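Local coordinates for protein glutamyl-tRNA(Gln) amidotransferase subunit B, mitochondrial (Saccharomyces cerevisiae, PDB 4N0H) that forms the B subunit of a mitochondrial amidotransferase, a GatB/GatE-family protein built round a mixed beta sheet and contacting subunit F in the assembly, at residues T22-K27 with L65-F70; N28-Q33 with L138-D143; G114-L119 with A130-I135. All coordinates share one frame; numbering follows the deposited sequence.

Contact 1: residues T22-K27 with L65-F70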
ATOM      1  N   THR B  22      20.522  -3.442  17.208  1.00 33.87           N
ATOM      2  CA  THR B  22      21.766  -2.764  16.893  1.00 35.81           C
ATOM      3  C   THR B  22      21.580  -1.771  15.749  1.00 31.36           C
ATOM      4  O   THR B  22      21.161  -2.143  14.655  1.00 29.68           O
ATOM      5  CB  THR B  22      22.859  -3.788  16.533  1.00 43.74           C
ATOM      6  OG1 THR B  22      23.398  -4.354  17.734  1.00 49.02           O
ATOM      7  CG2 THR B  22      23.971  -3.131  15.763  1.00 45.40           C
ATOM      8  N   GLN B  23      21.886  -0.504  16.013  1.00 34.15           N
ATOM      9  CA  GLN B  23      21.835   0.524  14.985  1.00 32.80           C
ATOM     10  C   GLN B  23      22.976   0.330  14.001  1.00 30.26           C
ATOM     11  O   GLN B  23      24.138   0.279  14.399  1.00 35.11           O
ATOM     12  CB  GLN B  23      21.933   1.924  15.599  1.00 33.70           C
ATOM     13  CG  GLN B  23      20.673   2.404  16.290  1.00 38.44           C
ATOM     14  CD  GLN B  23      20.730   3.875  16.666  1.00 45.77           C
ATOM     15  OE1 GLN B  23      21.794   4.406  16.994  1.00 48.92           O
ATOM     16  NE2 GLN B  23      19.582   4.543  16.614  1.00 44.35           N
ATOM     17  N   LEU B  24      22.643   0.221  12.720  1.00 27.83           N
ATOM     18  CA  LEU B  24      23.657   0.116  11.677  1.00 30.28           C
ATOM     19  C   LEU B  24      24.241   1.487  11.356  1.00 33.59           C
ATOM     20  O   LEU B  24      23.528   2.490  11.359  1.00 40.77           O
ATOM     21  CB  LEU B  24      23.069  -0.515  10.413  1.00 25.92           C
ATOM     22  CG  LEU B  24      22.536  -1.944  10.554  1.00 23.47           C
ATOM     23  CD1 LEU B  24      22.194  -2.522   9.191  1.00 22.94           C
ATOM     24  CD2 LEU B  24      23.539  -2.831  11.282  1.00 25.24           C
ATOM     25  N   ASN B  25      25.539   1.536  11.084  1.00 32.99           N
ATOM     26  CA  ASN B  25      26.155   2.794  10.680  1.00 34.20           C
ATOM     27  C   ASN B  25      26.315   2.906   9.165  1.00 29.47           C
ATOM     28  O   ASN B  25      27.395   3.200   8.656  1.00 33.93           O
ATOM     29  CB  ASN B  25      27.475   3.057  11.420  1.00 38.70           C
ATOM     30  CG  ASN B  25      28.417   1.874  11.386  1.00 46.85           C
ATOM     31  OD1 ASN B  25      29.161   1.632  12.340  1.00 54.84           O
ATOM     32  ND2 ASN B  25      28.393   1.124  10.291  1.00 43.76           N
ATOM     33  N   THR B  26      25.227   2.650   8.452  1.00 27.36           N
ATOM     34  CA  THR B  26      25.155   2.975   7.039  1.00 30.42           C
ATOM     35  C   THR B  26      25.177   4.493   6.930  1.00 29.83           C
ATOM     36  O   THR B  26      24.810   5.193   7.878  1.00 28.60           O
ATOM     37  CB  THR B  26      23.854   2.449   6.414  1.00 27.97           C
ATOM     38  OG1 THR B  26      22.742   2.951   7.157  1.00 28.66           O
ATOM     39  CG2 THR B  26      23.827   0.926   6.447  1.00 29.46           C
ATOM     40  N   LYS B  27      25.611   5.005   5.785  1.00 32.33           N
ATOM     41  CA  LYS B  27      25.657   6.448   5.585  1.00 36.65           C
ATOM     42  C   LYS B  27      24.260   7.065   5.671  1.00 28.97           C
ATOM     43  O   LYS B  27      24.066   8.111   6.293  1.00 30.04           O
ATOM     44  CB  LYS B  27      26.301   6.785   4.241  1.00 43.63           C
ATOM     45  CG  LYS B  27      26.475   8.276   3.999  1.00 49.55           C
ATOM     46  CD  LYS B  27      27.193   8.529   2.685  1.00 57.38           C
ATOM     47  CE  LYS B  27      26.497   7.821   1.533  1.00 61.51           C
ATOM     48  NZ  LYS B  27      27.241   7.973   0.249  1.00 66.30           N
ATOM     49  N   LEU B  65      20.312  -0.571  -0.007  1.00 25.46           N
ATOM     50  CA  LEU B  65      20.994  -1.845  -0.228  1.00 26.24           C
ATOM     51  C   LEU B  65      22.201  -2.048   0.686  1.00 26.01           C
ATOM     52  O   LEU B  65      22.646  -3.176   0.897  1.00 25.50           O
ATOM     53  CB  LEU B  65      21.385  -1.997  -1.700  1.00 25.30           C
ATOM     54  CG  LEU B  65      20.205  -1.962  -2.678  1.00 29.91           C
ATOM     55  CD1 LEU B  65      20.685  -2.131  -4.114  1.00 33.20           C
ATOM     56  CD2 LEU B  65      19.167  -3.025  -2.337  1.00 30.80           C
ATOM     57  N   GLU B  66      22.729  -0.963   1.240  1.00 25.45           N
ATOM     58  CA  GLU B  66      23.845  -1.086   2.169  1.00 24.39           C
ATOM     59  C   GLU B  66      23.444  -1.875   3.418  1.00 25.16           C
ATOM     60  O   GLU B  66      24.271  -2.564   4.025  1.00 27.18           O
ATOM     61  CB  GLU B  66      24.412   0.289   2.547  1.00 27.94           C
ATOM     62  CG  GLU B  66      25.761   0.217   3.254  1.00 36.90           C
ATOM     63  CD  GLU B  66      26.409   1.577   3.448  1.00 43.29           C
ATOM     64  OE1 GLU B  66      27.657   1.648   3.401  1.00 43.86           O
ATOM     65  OE2 GLU B  66      25.677   2.572   3.653  1.00 41.64           O
ATOM     66  N   ALA B  67      22.171  -1.782   3.793  1.00 25.81           N
ATOM     67  CA  ALA B  67      21.656  -2.549   4.926  1.00 29.47           C
ATOM     68  C   ALA B  67      21.675  -4.049   4.630  1.00 26.74           C
ATOM     69  O   ALA B  67      21.910  -4.863   5.525  1.00 24.83           O
ATOM     70  CB  ALA B  67      20.249  -2.092   5.297  1.00 29.45           C
ATOM     71  N   ILE B  68      21.427  -4.411   3.375  1.00 23.86           N
ATOM     72  CA  ILE B  68      21.553  -5.805   2.950  1.00 27.15           C
ATOM     73  C   ILE B  68      23.000  -6.285   3.074  1.00 24.62           C
ATOM     74  O   ILE B  68      23.264  -7.384   3.564  1.00 26.10           O
ATOM     75  CB  ILE B  68      21.094  -5.999   1.495  1.00 30.17           C
ATOM     76  CG1 ILE B  68      19.590  -5.767   1.362  1.00 30.16           C
ATOM     77  CG2 ILE B  68      21.453  -7.400   0.993  1.00 28.05           C
ATOM     78  CD1 ILE B  68      19.095  -5.955  -0.055  1.00 34.76           C
ATOM     79  N   LEU B  69      23.936  -5.460   2.619  1.00 25.39           N
ATOM     80  CA  LEU B  69      25.348  -5.815   2.673  1.00 25.50           C
ATOM     81  C   LEU B  69      25.792  -6.036   4.116  1.00 26.45           C
ATOM     82  O   LEU B  69      26.467  -7.021   4.430  1.00 27.43           O
ATOM     83  CB  LEU B  69      26.199  -4.722   2.018  1.00 29.29           C
ATOM     84  CG  LEU B  69      27.717  -4.914   2.061  1.00 36.34           C
ATOM     85  CD1 LEU B  69      28.128  -6.114   1.225  1.00 38.40           C
ATOM     86  CD2 LEU B  69      28.436  -3.657   1.593  1.00 38.56           C
ATOM     87  N   PHE B  70      25.396  -5.116   4.992  1.00 23.94           N
ATOM     88  CA  PHE B  70      25.747  -5.194   6.403  1.00 24.07           C
ATOM     89  C   PHE B  70      25.152  -6.454   7.016  1.00 25.95           C
ATOM     90  O   PHE B  70      25.828  -7.171   7.748  1.00 28.39           O
ATOM     91  CB  PHE B  70      25.262  -3.955   7.169  1.00 24.33           C
ATOM     92  CG  PHE B  70      26.150  -2.745   7.012  1.00 22.70           C
ATOM     93  CD1 PHE B  70      27.042  -2.646   5.957  1.00 27.26           C
ATOM     94  CD2 PHE B  70      26.087  -1.704   7.929  1.00 28.89           C
ATOM     95  CE1 PHE B  70      27.853  -1.529   5.813  1.00 29.09           C
ATOM     96  CE2 PHE B  70      26.896  -0.580   7.794  1.00 28.13           C
ATOM     97  CZ  PHE B  70      27.781  -0.495   6.735  1.00 32.62           C
TER
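F70 packs against the loop residues L24, N25 and T26, and its side chain meets each of them in turn. Nearest the helix, F70 CB touches L24 CD1 at 3.9 Å, the two side chains running antiparallel alongside one another. Farther out, CD2 of the ring runs close to L24 CB, which sits at the ring edge near its plane, while T26 CG2 comes over one face. That methyl stands 4.1 Å from the F70 centroid and 28° off the ring normal, a CH-pi contact. At CE2 the ring meets N25 ND2 at 3.4 Å, an oblique approach with the amide turned nearly perpendicular to the ring; CZ continues past the same nitrogen. N25 ND2 also makes a weak hydrogen bond to the carbonyl oxygen of H199. The loop follows directly on strand 14-23 of the mixed sheet in this GatB/GatE-family domain, and the contact lays it across the first turns of helix 65-78. T26 owes its double role to chi1 of 55°, which puts OG1 between the backbone N and the carbonyl carbon, where it bonds to N28 O, and leaves CG2 for the helix. The same methyl rests on E66, whose CG approaches to 3.8 Å from T26 CG2. E66 is extended, with CG opposite its own backbone N, so its carboxylate passes T26 and arrives at the next residue. There K27 N donates to E66 OE2 across 3.2 Å, reaching the syn side but 31° out of the carboxylate plane. L24 CD1 also packs on A67 CB at 4.4 Å. The other side of this helix start faces the chain of subunit F, where L65 and L69 both pack on I119 of that subunit.

Contact 2: residues N28-Q33 with L138-D143; sequences NKLFSQ and LQIEQD
L30 reaches across to the backbone and side chains of strand 138-142, and its two methyls divide the work. CD1 packs on I140 CG2 at 3.9 Å, while CD2 lies 3.6 Å from E141 O, against the peptide that joins E141 to Q142. With CG opposite the backbone N (chi1 -175°), both methyls come to lie against the strand. L30 has further partners: its backbone is hydrogen-bonded to N64 and N166, and its side chain also touches A67 of helix 65-78 and P168. Q142 answers from the strand with an extended side chain that crosses the F31 ring at about a right angle. Q142 CG sits at the ring edge, in the ring plane, 3.7 Å from F31 CD2. The terminal amide comes obliquely, with NE2 3.5 Å from F31 CD2 and its plane turned 79° against the ring. The amide nitrogen has its polar partner in N166 OD1, a bond that helps set the rotation of the amide beside the phenyl edge. F31 in turn is braced within its own segment, for L30 CG lies 3.5 Å above one ring face, offset toward the rim. L104 and L291 add further apolar neighbours to the ring. The loop is tied on itself by N28 ND2 donating to Q33 OE1 at 2.9 Å, with a nearly straight N-H...O angle of 163°. Beyond it, Q33 is bonded through its backbone to subunit F. The whole is an irregular loop between strand 14-23 and helix 65-78, whose buried L30 and F31 side chains pack on strand 130-142 of the mixed sheet in the GatB/GatE catalytic domain.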
ATOM      1  N   ASN B  28      23.292   6.404   5.050  1.00 23.58           N
ATOM      2  CA  ASN B  28      21.926   6.905   5.016  1.00 22.80           C
ATOM      3  C   ASN B  28      20.952   5.930   5.665  1.00 21.60           C
ATOM      4  O   ASN B  28      21.358   4.863   6.115  1.00 22.49           O
ATOM      5  CB  ASN B  28      21.525   7.239   3.577  1.00 24.52           C
ATOM      6  CG  ASN B  28      22.412   8.317   2.975  1.00 29.43           C
ATOM      7  OD1 ASN B  28      22.870   9.221   3.681  1.00 28.15           O
ATOM      8  ND2 ASN B  28      22.673   8.220   1.677  1.00 27.78           N
ATOM      9  N   LYS B  29      19.677   6.306   5.723  1.00 20.33           N
ATOM     10  CA  LYS B  29      18.685   5.540   6.468  1.00 22.33           C
ATOM     11  C   LYS B  29      18.191   4.307   5.717  1.00 21.96           C
ATOM     12  O   LYS B  29      18.656   4.015   4.624  1.00 23.24           O
ATOM     13  CB  LYS B  29      17.510   6.426   6.858  1.00 20.62           C
ATOM     14  CG  LYS B  29      17.875   7.542   7.826  1.00 22.13           C
ATOM     15  CD  LYS B  29      16.601   8.207   8.333  1.00 23.10           C
ATOM     16  CE  LYS B  29      16.889   9.457   9.136  1.00 26.67           C
ATOM     17  NZ  LYS B  29      15.608  10.003   9.672  1.00 26.18           N
ATOM     18  N   LEU B  30      17.245   3.593   6.318  1.00 23.95           N
ATOM     19  CA  LEU B  30      16.818   2.280   5.818  1.00 24.66           C
ATOM     20  C   LEU B  30      15.923   2.328   4.566  1.00 24.00           C
ATOM     21  O   LEU B  30      16.203   1.662   3.566  1.00 25.33           O
ATOM     22  CB  LEU B  30      16.125   1.491   6.935  1.00 21.37           C
ATOM     23  CG  LEU B  30      15.736   0.052   6.597  1.00 22.97           C
ATOM     24  CD1 LEU B  30      16.952  -0.711   6.083  1.00 24.08           C
ATOM     25  CD2 LEU B  30      15.141  -0.657   7.809  1.00 18.32           C
ATOM     26  N   PHE B  31      14.849   3.107   4.621  1.00 21.32           N
ATOM     27  CA  PHE B  31      13.924   3.187   3.488  1.00 20.46           C
ATOM     28  C   PHE B  31      13.879   4.579   2.853  1.00 20.07           C
ATOM     29  O   PHE B  31      12.949   4.916   2.127  1.00 19.24           O
ATOM     30  CB  PHE B  31      12.524   2.727   3.912  1.00 21.49           C
ATOM     31  CG  PHE B  31      12.457   1.268   4.247  1.00 23.16           C
ATOM     32  CD1 PHE B  31      12.541   0.313   3.244  1.00 20.33           C
ATOM     33  CD2 PHE B  31      12.348   0.846   5.562  1.00 22.87           C
ATOM     34  CE1 PHE B  31      12.494  -1.036   3.546  1.00 16.80           C
ATOM     35  CE2 PHE B  31      12.300  -0.502   5.870  1.00 22.86           C
ATOM     36  CZ  PHE B  31      12.382  -1.445   4.862  1.00 18.79           C
ATOM     37  N   SER B  32      14.891   5.383   3.152  1.00 25.99           N
ATOM     38  CA  SER B  32      15.045   6.707   2.568  1.00 24.03           C
ATOM     39  C   SER B  32      16.534   7.014   2.538  1.00 23.13           C
ATOM     40  O   SER B  32      17.293   6.483   3.349  1.00 25.12           O
ATOM     41  CB  SER B  32      14.318   7.752   3.416  1.00 27.19           C
ATOM     42  OG  SER B  32      14.593   9.065   2.956  1.00 27.29           O
ATOM     43  N   GLN B  33      16.961   7.867   1.615  1.00 21.34           N
ATOM     44  CA  GLN B  33      18.383   8.196   1.525  1.00 21.99           C
ATOM     45  C   GLN B  33      18.782   9.410   2.369  1.00 24.32           C
ATOM     46  O   GLN B  33      19.868   9.968   2.198  1.00 26.04           O
ATOM     47  CB  GLN B  33      18.826   8.357   0.067  1.00 28.27           C
ATOM     48  CG  GLN B  33      18.949   7.030  -0.677  1.00 30.57           C
ATOM     49  CD  GLN B  33      19.923   6.076   0.008  1.00 33.29           C
ATOM     50  OE1 GLN B  33      21.108   6.377   0.157  1.00 33.32           O
ATOM     51  NE2 GLN B  33      19.421   4.926   0.437  1.00 34.06           N
ATOM     52  N   LEU B 138      17.803 -13.365  12.539  1.00 35.61           N
ATOM     53  CA  LEU B 138      18.436 -12.080  12.326  1.00 32.18           C
ATOM     54  C   LEU B 138      17.465 -11.267  11.471  1.00 32.12           C
ATOM     55  O   LEU B 138      17.074 -11.714  10.397  1.00 30.66           O
ATOM     56  CB  LEU B 138      19.744 -12.326  11.578  1.00 39.37           C
ATOM     57  CG  LEU B 138      20.902 -11.341  11.548  1.00 43.36           C
ATOM     58  CD1 LEU B 138      22.197 -12.128  11.404  1.00 40.42           C
ATOM     59  CD2 LEU B 138      20.736 -10.372  10.394  1.00 43.99           C
ATOM     60  N   GLN B 139      17.051 -10.095  11.954  1.00 33.49           N
ATOM     61  CA  GLN B 139      16.032  -9.297  11.260  1.00 35.47           C
ATOM     62  C   GLN B 139      16.473  -7.855  11.014  1.00 32.39           C
ATOM     63  O   GLN B 139      17.112  -7.242  11.865  1.00 30.74           O
ATOM     64  CB  GLN B 139      14.724  -9.272  12.062  1.00 42.68           C
ATOM     65  CG  GLN B 139      14.043 -10.618  12.232  1.00 53.71           C
ATOM     66  CD  GLN B 139      12.739 -10.518  13.012  1.00 61.85           C
ATOM     67  OE1 GLN B 139      12.444  -9.491  13.625  1.00 64.95           O
ATOM     68  NE2 GLN B 139      11.947 -11.587  12.981  1.00 64.02           N
ATOM     69  N   ILE B 140      16.111  -7.310   9.856  1.00 27.24           N
ATOM     70  CA  ILE B 140      16.330  -5.894   9.580  1.00 25.66           C
ATOM     71  C   ILE B 140      15.037  -5.147   9.874  1.00 28.03           C
ATOM     72  O   ILE B 140      13.959  -5.589   9.473  1.00 26.67           O
ATOM     73  CB  ILE B 140      16.719  -5.656   8.109  1.00 27.64           C
ATOM     74  CG1 ILE B 140      17.990  -6.433   7.756  1.00 28.64           C
ATOM     75  CG2 ILE B 140      16.899  -4.166   7.830  1.00 28.36           C
ATOM     76  CD1 ILE B 140      18.217  -6.578   6.261  1.00 29.60           C
ATOM     77  N   GLU B 141      15.130  -4.023  10.580  1.00 27.33           N
ATOM     78  CA  GLU B 141      13.933  -3.236  10.871  1.00 30.53           C
ATOM     79  C   GLU B 141      14.204  -1.746  11.081  1.00 28.17           C
ATOM     80  O   GLU B 141      15.344  -1.334  11.300  1.00 25.54           O
ATOM     81  CB  GLU B 141      13.190  -3.812  12.077  1.00 34.86           C
ATOM     82  CG  GLU B 141      13.982  -3.801  13.363  1.00 41.03           C
ATOM     83  CD  GLU B 141      13.237  -4.477  14.496  1.00 50.49           C
ATOM     84  OE1 GLU B 141      13.408  -4.055  15.659  1.00 52.44           O
ATOM     85  OE2 GLU B 141      12.478  -5.431  14.219  1.00 52.41           O
ATOM     86  N   GLN B 142      13.136  -0.953  11.019  1.00 25.43           N
ATOM     87  CA  GLN B 142      13.211   0.492  11.192  1.00 26.57           C
ATOM     88  C   GLN B 142      13.324   0.883  12.650  1.00 27.16           C
ATOM     89  O   GLN B 142      12.638   0.320  13.500  1.00 28.97           O
ATOM     90  CB  GLN B 142      11.940   1.158  10.657  1.00 27.13           C
ATOM     91  CG  GLN B 142      11.866   1.339   9.172  1.00 29.28           C
ATOM     92  CD  GLN B 142      10.577   2.035   8.760  1.00 32.40           C
ATOM     93  OE1 GLN B 142       9.500   1.729   9.279  1.00 30.04           O
ATOM     94  NE2 GLN B 142      10.686   2.993   7.846  1.00 31.00           N
ATOM     95  N   ASP B 143      14.158   1.878  12.934  1.00 26.19           N
ATOM     96  CA  ASP B 143      14.138   2.514  14.246  1.00 28.22           C
ATOM     97  C   ASP B 143      13.015   3.549  14.260  1.00 30.70           C
ATOM     98  O   ASP B 143      12.554   3.999  13.203  1.00 26.89           O
ATOM     99  CB  ASP B 143      15.483   3.184  14.554  1.00 31.20           C
ATOM    100  CG  ASP B 143      15.766   3.281  16.051  1.00 40.56           C
ATOM    101  OD1 ASP B 143      16.910   3.621  16.421  1.00 41.87           O
ATOM    102  OD2 ASP B 143      14.853   3.008  16.862  1.00 40.64           O
TER

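Contact 3: residues G114-L119 with A130-I135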
ATOM      1  N   GLY B 114      19.420 -19.382  12.190  1.00 35.69           N
ATOM      2  CA  GLY B 114      20.508 -20.223  12.650  1.00 36.45           C
ATOM      3  C   GLY B 114      21.767 -19.417  12.894  1.00 40.58           C
ATOM      4  O   GLY B 114      21.727 -18.189  12.978  1.00 35.27           O
ATOM      5  N   GLY B 115      22.895 -20.111  12.993  1.00 39.78           N
ATOM      6  CA  GLY B 115      24.146 -19.469  13.343  1.00 40.53           C
ATOM      7  C   GLY B 115      24.424 -19.635  14.823  1.00 40.83           C
ATOM      8  O   GLY B 115      23.615 -20.214  15.548  1.00 36.03           O
ATOM      9  N   LYS B 116      25.563 -19.120  15.275  1.00 42.58           N
ATOM     10  CA  LYS B 116      25.963 -19.280  16.666  1.00 47.63           C
ATOM     11  C   LYS B 116      27.165 -18.411  17.004  1.00 46.09           C
ATOM     12  O   LYS B 116      27.830 -17.877  16.118  1.00 42.93           O
ATOM     13  CB  LYS B 116      26.322 -20.740  16.938  1.00 50.27           C
ATOM     14  CG  LYS B 116      27.559 -21.195  16.187  1.00 53.86           C
ATOM     15  CD  LYS B 116      27.795 -22.685  16.326  1.00 60.57           C
ATOM     16  CE  LYS B 116      29.086 -23.090  15.630  1.00 66.16           C
ATOM     17  NZ  LYS B 116      29.267 -24.570  15.594  1.00 70.32           N
ATOM     18  N   ILE B 117      27.441 -18.284  18.296  1.00 50.61           N
ATOM     19  CA  ILE B 117      28.671 -17.657  18.765  1.00 50.78           C
ATOM     20  C   ILE B 117      29.351 -18.563  19.789  1.00 51.43           C
ATOM     21  O   ILE B 117      28.729 -19.008  20.754  1.00 51.51           O
ATOM     22  CB  ILE B 117      28.419 -16.251  19.358  1.00 49.93           C
ATOM     23  CG1 ILE B 117      28.097 -15.259  18.241  1.00 46.38           C
ATOM     24  CG2 ILE B 117      29.630 -15.770  20.136  1.00 53.32           C
ATOM     25  CD1 ILE B 117      28.068 -13.813  18.688  1.00 48.29           C
ATOM     26  N   ASN B 118      30.628 -18.851  19.557  1.00 48.61           N
ATOM     27  CA  ASN B 118      31.387 -19.727  20.440  1.00 51.26           C
ATOM     28  C   ASN B 118      32.055 -18.981  21.587  1.00 51.72           C
ATOM     29  O   ASN B 118      32.709 -17.957  21.379  1.00 47.44           O
ATOM     30  CB  ASN B 118      32.433 -20.505  19.642  1.00 53.88           C
ATOM     31  CG  ASN B 118      31.810 -21.533  18.725  1.00 62.58           C
ATOM     32  OD1 ASN B 118      30.926 -22.287  19.134  1.00 67.32           O
ATOM     33  ND2 ASN B 118      32.255 -21.561  17.471  1.00 62.43           N
ATOM     34  N   LEU B 119      31.875 -19.500  22.797  1.00 53.98           N
ATOM     35  CA  LEU B 119      32.524 -18.949  23.979  1.00 55.43           C
ATOM     36  C   LEU B 119      33.443 -20.004  24.582  1.00 58.96           C
ATOM     37  O   LEU B 119      33.101 -21.185  24.614  1.00 57.85           O
ATOM     38  CB  LEU B 119      31.483 -18.511  25.013  1.00 53.99           C
ATOM     39  CG  LEU B 119      30.406 -17.530  24.538  1.00 51.87           C
ATOM     40  CD1 LEU B 119      29.379 -17.291  25.634  1.00 54.33           C
ATOM     41  CD2 LEU B 119      31.028 -16.217  24.091  1.00 48.28           C
ATOM     42  N   ALA B 130      34.186 -24.742  26.784  1.00 68.86           N
ATOM     43  CA  ALA B 130      33.607 -24.335  25.511  1.00 66.54           C
ATOM     44  C   ALA B 130      32.085 -24.317  25.599  1.00 64.88           C
ATOM     45  O   ALA B 130      31.471 -25.260  26.100  1.00 65.28           O
ATOM     46  CB  ALA B 130      34.069 -25.258  24.395  1.00 65.56           C
ATOM     47  N   LYS B 131      31.483 -23.235  25.116  1.00 60.55           N
ATOM     48  CA  LYS B 131      30.039 -23.059  25.181  1.00 59.00           C
ATOM     49  C   LYS B 131      29.548 -22.277  23.967  1.00 58.57           C
ATOM     50  O   LYS B 131      29.958 -21.136  23.749  1.00 56.90           O
ATOM     51  CB  LYS B 131      29.660 -22.322  26.466  1.00 59.00           C
ATOM     52  CG  LYS B 131      28.219 -21.845  26.530  1.00 59.33           C
ATOM     53  CD  LYS B 131      27.245 -23.000  26.696  1.00 59.55           C
ATOM     54  CE  LYS B 131      25.861 -22.482  27.060  1.00 59.08           C
ATOM     55  NZ  LYS B 131      24.846 -23.567  27.145  1.00 58.85           N
ATOM     56  N   GLU B 132      28.675 -22.889  23.174  1.00 57.19           N
ATOM     57  CA  GLU B 132      28.135 -22.204  22.007  1.00 59.80           C
ATOM     58  C   GLU B 132      26.740 -21.646  22.279  1.00 54.86           C
ATOM     59  O   GLU B 132      25.900 -22.300  22.904  1.00 56.15           O
ATOM     60  CB  GLU B 132      28.142 -23.105  20.765  1.00 67.54           C
ATOM     61  CG  GLU B 132      26.956 -24.049  20.642  1.00 74.21           C
ATOM     62  CD  GLU B 132      26.810 -24.616  19.241  1.00 78.42           C
ATOM     63  OE1 GLU B 132      25.701 -24.517  18.672  1.00 76.92           O
ATOM     64  OE2 GLU B 132      27.804 -25.162  18.713  1.00 81.14           O
ATOM     65  N   ILE B 133      26.517 -20.416  21.830  1.00 48.12           N
ATOM     66  CA  ILE B 133      25.216 -19.771  21.951  1.00 47.14           C
ATOM     67  C   ILE B 133      24.564 -19.718  20.576  1.00 46.44           C
ATOM     68  O   ILE B 133      25.010 -18.975  19.704  1.00 45.70           O
ATOM     69  CB  ILE B 133      25.347 -18.332  22.486  1.00 46.15           C
ATOM     70  CG1 ILE B 133      26.136 -18.311  23.799  1.00 46.39           C
ATOM     71  CG2 ILE B 133      23.974 -17.708  22.670  1.00 45.92           C
ATOM     72  CD1 ILE B 133      25.429 -18.989  24.950  1.00 45.17           C
ATOM     73  N   GLY B 134      23.513 -20.509  20.381  1.00 46.14           N
ATOM     74  CA  GLY B 134      22.824 -20.554  19.104  1.00 42.57           C
ATOM     75  C   GLY B 134      22.022 -19.301  18.806  1.00 44.38           C
ATOM     76  O   GLY B 134      21.467 -18.671  19.709  1.00 45.37           O
ATOM     77  N   ILE B 135      21.961 -18.936  17.529  1.00 44.36           N
ATOM     78  CA  ILE B 135      21.163 -17.798  17.088  1.00 45.08           C
ATOM     79  C   ILE B 135      19.862 -18.290  16.460  1.00 44.41           C
ATOM     80  O   ILE B 135      19.876 -19.171  15.602  1.00 45.75           O
ATOM     81  CB  ILE B 135      21.923 -16.944  16.055  1.00 44.77           C
ATOM     82  CG1 ILE B 135      23.312 -16.570  16.583  1.00 45.53           C
ATOM     83  CG2 ILE B 135      21.124 -15.700  15.687  1.00 42.24           C
ATOM     84  CD1 ILE B 135      23.290 -15.760  17.864  1.00 44.59           C
TER
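I117 and I133 face each other as a hydrogen-bonded antiparallel pair, their backbones joined both ways: I117 N gives to I133 O at 2.9 Å, and I133 N gives to I117 O at 2.8 Å. Two residues along, L119 and K131 repeat the exchange with two bonds of 2.7 Å, L119 N to K131 O and K131 N to L119 O. At the other end G115 O takes the N-H of I135, which arrives almost straight, at 171°, though well above the carbonyl plane. The alternating residues K116 and N118 sit opposite G134 and E132 in non-hydrogen-bonded pairs, so their polar backbone atoms turn outward. K116 is backbone-bonded to L78, N118 O accepts from K190 NZ, and G134 N donates to D177 OD2. On the K116 and E132 face a charged pair spans the strands. The weak bond and salt bridge from K116 NZ to E132 OE2 measures 3.5 Å, and the lysine's CD lies as near the carboxylate as its nitrogen does. With chi1 of 66° in K116 and 84° in E132, CG of each is wedged between backbone N and carbonyl carbon. Alongside, N118 OD1 rests 3.3 Å from E132 CB. The reverse face is mainly apolar: L119 CD1 meets I133 CG1 at 3.9 Å, and I117 and I133 both pack on F187 of helix 181-197. K131 begins on that face, but bends at chi2 and carries NZ away to D177 O. The result is an antiparallel ladder between neighbouring strands 102-120 and 130-142 of the mixed sheet, joined by a connection that holds the short helix 121-124, with a polar face carrying K116, N118 and E132 and a mainly apolar face packed on helix 181-197 and on strand 168-174.

In the fold
Contacts 1 and 2 are neighbours, their centres about 7 Å apart. Contact 2 is fully buried, and contact 1 partly so. The loop after strand 14-23 meets helix 65-78 in contact 1 and strand 130-142 in contact 2; Q23, at the end of strand 14-23, is probably hydrogen-bonded to D143, just past strand 130-142. Contact 3 lies about 26 Å from contact 2, centre to centre, on the opposite side of the chain's centre, yet uses the same strand 130-142. Its chemistry differs: a regular backbone ladder with a polar outer face, whereas contacts 1 and 2 both rest on an aromatic ring and aliphatic groups, contact 1 adding one backbone-to-carboxylate bond.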